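Local coordinates for protein PnpC (Pseudomonas putida, PDB 3N9T) that probably catalyses the ferric iron-dependent intradiol cleavage of hydroxyquinol by molecular oxygen, opening the ring between two neighbouring hydroxyl-bearing carbons, at residues G64-G69 and D199-E204; Q95-T100 and L137-R142; V128-Y133 and V257-R262. All blocks are in the same frame, centred on the assembly; numbering follows the deposited sequence.

Interaction 1 (G64-G69 and D199-E204); sequences GQKCDG and DGPVGE
Lys66 runs past the start of helix 201-209 and sets its ammonium on the backbone of Asp199, joining the helical N-terminal region to the first turn of a helix in the catalytic part of this intradiol dioxygenase. The single hydrogen bond, from Lys66 NZ to Asp199 O, is 3.1 Å long and comes from above the carbonyl plane, 49° out of it, missing the lone pairs. On the way the aliphatic chain crosses Pro201 at a slant, with Lys66 CB 4.1 Å from Pro201 CD, while Lys66 CE comes to the same distance from Gly200 CA. Lys66 CG stands anti to the backbone N of its residue (chi1 -162°), and a bend at chi2 (75°) then steers the chain to the carbonyl. Gly200 is the N-cap of helix 201-209; a beta carbon there would press on Lys66 CG and clash with Pro201 CD.

Further out, Asp199 OD1 forms a salt bridge with Arg72, and Glu74 accepts from Val202 N in the first turn. Pro201 also packs on Phe59, Ala62 and Thr63 of helix 50-65, and Phe59 belongs to the phospholipid pocket. Next to Lys66, Gln65 NE2 donates to Gly64 O of the second subunit. The second carboxylate oxygen of Asp199, OD2, stays 4.1 Å from Lys66 NZ, probably near enough for some electrostatic attraction, though beyond a salt bridge.

Interaction 2 (Q95-T100 and L137-R142); sequences QSTNAT and LDVQGR
With its CG set between the backbone N and the carbonyl carbon (chi1 57°), Asn98 turns its amide oxygen onto the methyl groups of Val139. Thr97 has OG1 in the equivalent place (chi1 54°), which lets that oxygen accept from Ala99 N at 3.2 Å; the CB of Thr97, directed toward Val139 by the backbone, touches the same valine. Val139 CG2 is the hub: it lies 3.4 Å from Asn98 OD1 and 3.9 Å from Thr97 CB. The Thr97 and Val139 side chains cross at about a right angle, whereas Asn98 comes in at a slant, its OD1 also near Val139 CG1 at 3.7 Å. No hydrogen bond joins the two segments, and the contact rests on these touches to the valine.

Each side is a compact turn. Thr97 makes an ST turn, and its OG1 is also hydrogen-bonded to Glu288. Val139 is the second residue of a type I beta turn, Asp138 to Gly141, that follows strand 129-138 of the catalytic domain's sheet, and its side chain and that of Asn98 both touch Val286 of strand 278-287. The turn is braced from behind by Asp138: OD1 accepts from Arg142 N at 2.8 Å, above the carboxylate plane, and OD2 takes a salt bridge from Arg142 NE at 2.8 Å on its syn side. Arg142 NH2 donates in addition to Gln140 OE1, 2.7 Å away, meeting it from well above the amide plane.

Interaction 3 (V128-Y133 and V257-R262); sequences VPALVY and VKYEDR
Tyr259 presents the edge of its ring to Ala130, and three residues further on Arg262 brings an edge of its guanidinium to the Tyr133 hydroxyl, so the contact has an apolar half and a polar half. The backbones run nearly at right angles. In the apolar half Ala130 CB lies close to the plane of the Tyr259 ring, 4.1 Å from CE2. Val132 crosses the same ring obliquely, its CG2 3.9 Å from Tyr259 CE2 and 3.7 Å from Tyr259 OH, so this methyl packs against the phenol end of the ring.

In the polar half the Tyr133 and Arg262 side chains arrive from opposite directions, and the ring and guanidinium planes stand 76° apart. Arg262 NH2 donates to Tyr133 OH over a longish 3.3 Å, fairly straight at 156°, with the hydroxyl slightly tilted from the guanidinium plane. A bend at chi2 (-65°) folds the arginine back so that NE also reaches Glu260 OE1, 3.0 Å away, in a salt bridge for which Glu260 OE1 uses its anti lone pair. Arg262 NH1 is engaged by Asp266 and by the carbonyl of Asp268, while the Tyr133 hydroxyl also bonds Asp268 OD1; the guanidinium is thereby held on several sides. An alanine in place of Arg262 would probably leave the Glu260 and Asp266 carboxylates without their mate and cost the Tyr133 hydroxyl a donor.

Strand 129-138 lies between strands 183-189 and 278-287 of the curled sheet, and strand 256-262 pairs antiparallel with the far side of 278-287. The two segments thus meet across that intervening strand, where the side chains of Tyr133 and Arg262 both touch Ser280, and Tyr133 makes an edge-to-face pair with Tyr282.

How the interactions relate
Interactions 2 and 3 share strand 129-138: interaction 3 uses its start and interaction 2 the turn at its end, their centres about 24 Å apart, and strand 278-287 borders both. Interaction 1 lies on the other side of the chain's centre, about 40 Å from interaction 2 and about 36 Å from interaction 3, centre to centre, near the phospholipid pocket, to which helix 201-209 contributes Glu204. The Pro201 side chain there is about 7 Å from that ligand. Interaction 3 approaches the iron site without entering it: the Tyr259 side chain comes to about 7 Å from that of the iron ligand His218 and about 12 Å from the metal itself. Along the chain, interaction 2 is nested within the loop closed by interaction 1, and interaction 3 crosses both.

Interaction 1 (G64-G69 and D199-E204)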
loop_
_atom_site.group_PDB
_atom_site.type_symbol
_atom_site.label_atom_id
_atom_site.label_comp_id
_atom_site.label_asym_id
_atom_site.label_seq_id
_atom_site.Cartn_x
_atom_site.Cartn_y
_atom_site.Cartn_z
ATOM N N GLY A 64 -5.673 -3.975 -5.852
ATOM C CA GLY A 64 -6.627 -2.948 -6.289
ATOM C C GLY A 64 -7.538 -3.461 -7.409
ATOM O O GLY A 64 -8.759 -3.212 -7.378
ATOM N N GLN A 65 -6.967 -4.205 -8.362
ATOM C CA GLN A 65 -7.743 -4.702 -9.507
ATOM C C GLN A 65 -8.786 -5.741 -9.131
ATOM O O GLN A 65 -9.768 -5.892 -9.874
ATOM C CB GLN A 65 -6.827 -5.304 -10.574
ATOM C CG GLN A 65 -6.076 -4.237 -11.359
ATOM C CD GLN A 65 -6.933 -3.646 -12.472
ATOM O OE1 GLN A 65 -7.590 -4.387 -13.224
ATOM N NE2 GLN A 65 -6.922 -2.313 -12.595
ATOM N N LYS A 66 -8.562 -6.449 -8.006
ATOM C CA LYS A 66 -9.510 -7.461 -7.457
ATOM C C LYS A 66 -10.716 -6.826 -6.773
ATOM O O LYS A 66 -11.707 -7.514 -6.424
ATOM C CB LYS A 66 -8.799 -8.401 -6.462
ATOM C CG LYS A 66 -9.547 -9.748 -6.166
ATOM C CD LYS A 66 -9.424 -10.733 -7.325
ATOM C CE LYS A 66 -10.344 -11.913 -7.077
ATOM N NZ LYS A 66 -9.956 -13.000 -8.065
ATOM N N CYS A 67 -10.634 -5.527 -6.524
ATOM C CA CYS A 67 -11.746 -4.833 -5.923
ATOM C C CYS A 67 -12.768 -4.553 -7.052
ATOM O O CYS A 67 -12.412 -4.004 -8.082
ATOM C CB CYS A 67 -11.272 -3.545 -5.235
ATOM S SG CYS A 67 -10.081 -3.791 -3.886
ATOM N N ASP A 68 -14.008 -4.998 -6.881
ATOM C CA ASP A 68 -15.016 -4.819 -7.935
ATOM C C ASP A 68 -15.937 -3.696 -7.461
ATOM O O ASP A 68 -15.760 -3.167 -6.364
ATOM C CB ASP A 68 -15.772 -6.131 -8.213
ATOM C CG ASP A 68 -16.504 -6.680 -6.969
ATOM O OD1 ASP A 68 -16.548 -5.982 -5.894
ATOM O OD2 ASP A 68 -17.030 -7.819 -7.068
ATOM N N GLY A 69 -16.927 -3.279 -8.236
ATOM C CA GLY A 69 -17.763 -2.205 -7.632
ATOM C C GLY A 69 -18.525 -2.671 -6.370
ATOM O O GLY A 69 -19.088 -1.853 -5.623
ATOM N N ASP A 199 -9.080 -16.484 -3.235
ATOM C CA ASP A 199 -8.882 -16.591 -4.684
ATOM C C ASP A 199 -8.277 -15.324 -5.268
ATOM O O ASP A 199 -8.266 -15.135 -6.503
ATOM C CB ASP A 199 -10.218 -16.876 -5.365
ATOM C CG ASP A 199 -11.238 -15.835 -5.091
ATOM O OD1 ASP A 199 -11.204 -15.134 -4.034
ATOM O OD2 ASP A 199 -12.133 -15.723 -5.949
ATOM N N GLY A 200 -7.777 -14.448 -4.401
ATOM C CA GLY A 200 -7.154 -13.222 -4.862
ATOM C C GLY A 200 -5.730 -13.131 -4.344
ATOM O O GLY A 200 -5.190 -14.100 -3.792
ATOM N N PRO A 201 -5.124 -11.942 -4.475
ATOM C CA PRO A 201 -3.771 -11.723 -3.901
ATOM C C PRO A 201 -3.654 -12.009 -2.414
ATOM O O PRO A 201 -2.612 -12.523 -1.978
ATOM C CB PRO A 201 -3.467 -10.250 -4.213
ATOM C CG PRO A 201 -4.475 -9.870 -5.325
ATOM C CD PRO A 201 -5.631 -10.794 -5.279
ATOM N N VAL A 202 -4.662 -11.702 -1.608
ATOM C CA VAL A 202 -4.533 -12.023 -0.145
ATOM C C VAL A 202 -4.306 -13.551 0.012
ATOM O O VAL A 202 -3.446 -13.983 0.748
ATOM C CB VAL A 202 -5.779 -11.555 0.612
ATOM C CG1 VAL A 202 -5.880 -12.162 2.017
ATOM C CG2 VAL A 202 -5.786 -9.972 0.643
ATOM N N GLY A 203 -5.033 -14.353 -0.769
ATOM C CA GLY A 203 -4.824 -15.829 -0.716
ATOM C C GLY A 203 -3.399 -16.215 -1.028
ATOM O O GLY A 203 -2.845 -17.129 -0.414
ATOM N N GLU A 204 -2.763 -15.478 -1.952
ATOM C CA GLU A 204 -1.359 -15.740 -2.300
ATOM C C GLU A 204 -0.422 -15.419 -1.194
ATOM O O GLU A 204 0.513 -16.189 -0.916
ATOM C CB GLU A 204 -0.902 -14.908 -3.486
ATOM C CG GLU A 204 -1.392 -15.395 -4.815
ATOM C CD GLU A 204 -1.049 -14.371 -5.921
ATOM O OE1 GLU A 204 -0.052 -13.581 -5.763
ATOM O OE2 GLU A 204 -1.803 -14.336 -6.908
#

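Interaction 2 (Q95-T100 and L137-R142)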
loop_
_atom_site.group_PDB
_atom_site.type_symbol
_atom_site.label_atom_id
_atom_site.label_comp_id
_atom_site.label_asym_id
_atom_site.label_seq_id
_atom_site.Cartn_x
_atom_site.Cartn_y
_atom_site.Cartn_z
ATOM N N GLN A 95 -10.873 1.897 26.071
ATOM C CA GLN A 95 -11.777 1.769 27.249
ATOM C C GLN A 95 -10.970 1.454 28.514
ATOM O O GLN A 95 -10.015 0.671 28.462
ATOM C CB GLN A 95 -12.795 0.635 27.036
ATOM C CG GLN A 95 -13.750 0.784 25.814
ATOM C CD GLN A 95 -14.446 -0.531 25.413
ATOM O OE1 GLN A 95 -13.911 -1.637 25.602
ATOM N NE2 GLN A 95 -15.622 -0.405 24.844
ATOM N N SER A 96 -11.340 2.069 29.642
ATOM C CA SER A 96 -10.646 1.827 30.928
ATOM C C SER A 96 -11.545 1.057 31.893
ATOM O O SER A 96 -11.102 0.641 32.974
ATOM C CB SER A 96 -10.176 3.132 31.575
ATOM O OG SER A 96 -11.164 4.127 31.415
ATOM N N THR A 97 -12.795 0.852 31.468
ATOM C CA THR A 97 -13.847 0.283 32.310
ATOM C C THR A 97 -13.984 -1.215 32.051
ATOM O O THR A 97 -13.185 -1.813 31.331
ATOM C CB THR A 97 -15.184 0.940 31.926
ATOM O OG1 THR A 97 -15.345 0.762 30.510
ATOM C CG2 THR A 97 -15.180 2.462 32.268
ATOM N N ASN A 98 -14.997 -1.835 32.627
ATOM C CA ASN A 98 -15.235 -3.228 32.335
ATOM C C ASN A 98 -16.229 -3.321 31.150
ATOM O O ASN A 98 -16.980 -4.304 31.073
ATOM C CB ASN A 98 -15.836 -3.951 33.561
ATOM C CG ASN A 98 -17.154 -3.301 34.046
ATOM O OD1 ASN A 98 -17.326 -2.074 33.972
ATOM N ND2 ASN A 98 -18.071 -4.114 34.558
ATOM N N ALA A 99 -16.265 -2.299 30.277
ATOM C CA ALA A 99 -17.203 -2.320 29.130
ATOM C C ALA A 99 -16.797 -3.456 28.174
ATOM O O ALA A 99 -15.604 -3.853 28.091
ATOM C CB ALA A 99 -17.235 -0.965 28.406
ATOM N N THR A 100 -17.782 -4.054 27.493
ATOM C CA THR A 100 -17.405 -5.114 26.570
ATOM C C THR A 100 -16.440 -4.609 25.498
ATOM O O THR A 100 -16.660 -3.552 24.963
ATOM C CB THR A 100 -18.643 -5.763 25.872
ATOM O OG1 THR A 100 -19.553 -6.142 26.897
ATOM C CG2 THR A 100 -18.210 -6.989 25.073
ATOM N N LEU A 137 -25.941 -4.674 30.390
ATOM C CA LEU A 137 -25.813 -3.978 31.649
ATOM C C LEU A 137 -25.013 -2.697 31.421
ATOM O O LEU A 137 -24.374 -2.548 30.339
ATOM C CB LEU A 137 -25.020 -4.902 32.594
ATOM C CG LEU A 137 -25.662 -6.252 32.944
ATOM C CD1 LEU A 137 -24.742 -6.996 33.911
ATOM C CD2 LEU A 137 -27.063 -6.042 33.529
ATOM N N ASP A 138 -25.075 -1.776 32.398
ATOM C CA ASP A 138 -24.168 -0.643 32.425
ATOM C C ASP A 138 -22.962 -1.048 33.225
ATOM O O ASP A 138 -22.891 -2.175 33.783
ATOM C CB ASP A 138 -24.792 0.677 33.001
ATOM C CG ASP A 138 -25.302 0.543 34.445
ATOM O OD1 ASP A 138 -24.821 -0.312 35.174
ATOM O OD2 ASP A 138 -26.220 1.291 34.861
ATOM N N VAL A 139 -22.005 -0.121 33.293
ATOM C CA VAL A 139 -20.763 -0.348 34.005
ATOM C C VAL A 139 -20.996 -0.510 35.526
ATOM O O VAL A 139 -20.198 -1.145 36.196
ATOM C CB VAL A 139 -19.775 0.795 33.646
ATOM C CG1 VAL A 139 -18.907 1.146 34.805
ATOM C CG2 VAL A 139 -18.995 0.434 32.323
ATOM N N GLN A 140 -22.106 0.018 36.050
ATOM C CA GLN A 140 -22.463 -0.228 37.447
ATOM C C GLN A 140 -23.225 -1.529 37.607
ATOM O O GLN A 140 -23.603 -1.875 38.708
ATOM C CB GLN A 140 -23.294 0.907 38.030
ATOM C CG GLN A 140 -22.478 2.208 38.147
ATOM C CD GLN A 140 -22.467 2.988 36.834
ATOM O OE1 GLN A 140 -23.382 2.849 35.986
ATOM N NE2 GLN A 140 -21.433 3.804 36.642
ATOM N N GLY A 141 -23.477 -2.260 36.523
ATOM C CA GLY A 141 -24.035 -3.599 36.699
ATOM C C GLY A 141 -25.526 -3.610 36.737
ATOM O O GLY A 141 -26.125 -4.626 37.015
ATOM N N ARG A 142 -26.139 -2.495 36.385
ATOM C CA ARG A 142 -27.582 -2.371 36.317
ATOM C C ARG A 142 -28.092 -2.620 34.880
ATOM O O ARG A 142 -27.398 -2.310 33.932
ATOM C CB ARG A 142 -27.979 -0.935 36.713
ATOM C CG ARG A 142 -27.496 -0.495 38.101
ATOM C CD ARG A 142 -27.724 1.000 38.297
ATOM N NE ARG A 142 -26.767 1.795 37.549
ATOM C CZ ARG A 142 -26.573 3.101 37.757
ATOM N NH1 ARG A 142 -27.292 3.695 38.693
ATOM N NH2 ARG A 142 -25.697 3.804 37.027
#

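Interaction 3 (V128-Y133 and V257-R262)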
loop_
_atom_site.group_PDB
_atom_site.type_symbol
_atom_site.label_atom_id
_atom_site.label_comp_id
_atom_site.label_asym_id
_atom_site.label_seq_id
_atom_site.Cartn_x
_atom_site.Cartn_y
_atom_site.Cartn_z
ATOM N N VAL A 128 -27.064 -27.150 14.504
ATOM C CA VAL A 128 -27.244 -27.632 15.856
ATOM C C VAL A 128 -27.941 -26.486 16.683
ATOM O O VAL A 128 -27.379 -25.391 16.830
ATOM C CB VAL A 128 -25.874 -27.953 16.522
ATOM C CG1 VAL A 128 -26.085 -28.336 18.007
ATOM C CG2 VAL A 128 -25.057 -29.054 15.695
ATOM N N PRO A 129 -29.145 -26.747 17.227
ATOM C CA PRO A 129 -29.935 -25.671 17.918
ATOM C C PRO A 129 -29.163 -25.094 19.108
ATOM O O PRO A 129 -28.458 -25.850 19.810
ATOM C CB PRO A 129 -31.209 -26.439 18.399
ATOM C CG PRO A 129 -31.375 -27.537 17.229
ATOM C CD PRO A 129 -29.893 -28.039 17.201
ATOM N N ALA A 130 -29.238 -23.771 19.320
ATOM C CA ALA A 130 -28.539 -23.191 20.465
ATOM C C ALA A 130 -29.413 -22.078 21.030
ATOM O O ALA A 130 -30.099 -21.407 20.302
ATOM C CB ALA A 130 -27.142 -22.619 20.025
ATOM N N LEU A 131 -29.324 -21.873 22.320
ATOM C CA LEU A 131 -29.954 -20.662 22.915
ATOM C C LEU A 131 -28.802 -19.743 23.293
ATOM O O LEU A 131 -27.919 -20.176 24.082
ATOM C CB LEU A 131 -30.690 -21.040 24.193
ATOM C CG LEU A 131 -31.293 -19.849 24.983
ATOM C CD1 LEU A 131 -32.316 -19.056 24.082
ATOM C CD2 LEU A 131 -31.937 -20.393 26.276
ATOM N N VAL A 132 -28.753 -18.517 22.729
ATOM C CA VAL A 132 -27.746 -17.527 23.154
ATOM C C VAL A 132 -28.521 -16.517 23.985
ATOM O O VAL A 132 -29.484 -15.928 23.511
ATOM C CB VAL A 132 -26.999 -16.869 21.937
ATOM C CG1 VAL A 132 -26.030 -15.718 22.476
ATOM C CG2 VAL A 132 -26.200 -17.927 21.141
ATOM N N TYR A 133 -28.181 -16.354 25.245
ATOM C CA TYR A 133 -28.969 -15.483 26.105
ATOM C C TYR A 133 -28.064 -14.750 27.104
ATOM O O TYR A 133 -26.867 -15.071 27.246
ATOM C CB TYR A 133 -30.075 -16.311 26.837
ATOM C CG TYR A 133 -29.589 -17.195 27.942
ATOM C CD1 TYR A 133 -28.671 -18.251 27.688
ATOM C CD2 TYR A 133 -30.139 -17.100 29.225
ATOM C CE1 TYR A 133 -28.207 -19.088 28.740
ATOM C CE2 TYR A 133 -29.706 -17.946 30.274
ATOM C CZ TYR A 133 -28.769 -18.945 30.011
ATOM O OH TYR A 133 -28.342 -19.753 31.038
ATOM N N VAL A 257 -17.147 -17.321 24.503
ATOM C CA VAL A 257 -18.251 -17.765 25.341
ATOM C C VAL A 257 -18.401 -19.281 25.080
ATOM O O VAL A 257 -18.317 -19.745 23.935
ATOM C CB VAL A 257 -19.556 -16.968 25.000
ATOM C CG1 VAL A 257 -20.073 -17.320 23.555
ATOM C CG2 VAL A 257 -20.566 -17.232 26.041
ATOM N N LYS A 258 -18.634 -20.036 26.140
ATOM C CA LYS A 258 -18.840 -21.461 26.066
ATOM C C LYS A 258 -20.272 -21.876 25.630
ATOM O O LYS A 258 -21.256 -21.446 26.214
ATOM C CB LYS A 258 -18.528 -21.999 27.474
ATOM C CG LYS A 258 -18.771 -23.510 27.663
ATOM C CD LYS A 258 -17.665 -24.355 27.110
ATOM C CE LYS A 258 -17.771 -25.750 27.777
ATOM N NZ LYS A 258 -16.829 -26.715 27.127
ATOM N N TYR A 259 -20.389 -22.680 24.591
ATOM C CA TYR A 259 -21.668 -23.268 24.245
ATOM C C TYR A 259 -21.845 -24.602 25.049
ATOM O O TYR A 259 -21.362 -25.632 24.612
ATOM C CB TYR A 259 -21.787 -23.479 22.752
ATOM C CG TYR A 259 -22.040 -22.186 21.978
ATOM C CD1 TYR A 259 -21.026 -21.261 21.783
ATOM C CD2 TYR A 259 -23.278 -21.938 21.416
ATOM C CE1 TYR A 259 -21.246 -20.053 21.056
ATOM C CE2 TYR A 259 -23.535 -20.757 20.698
ATOM C CZ TYR A 259 -22.516 -19.813 20.527
ATOM O OH TYR A 259 -22.811 -18.706 19.791
ATOM N N GLU A 260 -22.487 -24.532 26.221
ATOM C CA GLU A 260 -22.600 -25.703 27.146
ATOM C C GLU A 260 -23.693 -26.613 26.696
ATOM O O GLU A 260 -24.656 -26.175 26.077
ATOM C CB GLU A 260 -22.942 -25.260 28.568
ATOM C CG GLU A 260 -22.094 -24.146 29.111
ATOM C CD GLU A 260 -22.418 -23.835 30.568
ATOM O OE1 GLU A 260 -23.542 -24.144 31.037
ATOM O OE2 GLU A 260 -21.522 -23.325 31.255
ATOM N N ASP A 261 -23.569 -27.889 26.998
ATOM C CA ASP A 261 -24.634 -28.844 26.663
ATOM C C ASP A 261 -25.614 -28.823 27.812
ATOM O O ASP A 261 -25.228 -28.967 28.936
ATOM C CB ASP A 261 -24.044 -30.243 26.414
ATOM C CG ASP A 261 -22.978 -30.222 25.316
ATOM O OD1 ASP A 261 -23.367 -30.302 24.137
ATOM O OD2 ASP A 261 -21.763 -30.088 25.637
ATOM N N ARG A 262 -26.881 -28.551 27.541
ATOM C CA ARG A 262 -27.848 -28.449 28.625
ATOM C C ARG A 262 -28.939 -29.498 28.485
ATOM O O ARG A 262 -29.251 -29.880 27.365
ATOM C CB ARG A 262 -28.544 -27.082 28.594
ATOM C CG ARG A 262 -27.621 -25.927 28.880
ATOM C CD ARG A 262 -27.095 -25.997 30.302
ATOM N NE ARG A 262 -26.443 -24.716 30.508
ATOM C CZ ARG A 262 -27.110 -23.633 30.900
ATOM N NH1 ARG A 262 -28.413 -23.726 31.162
ATOM N NH2 ARG A 262 -26.471 -22.468 31.025
#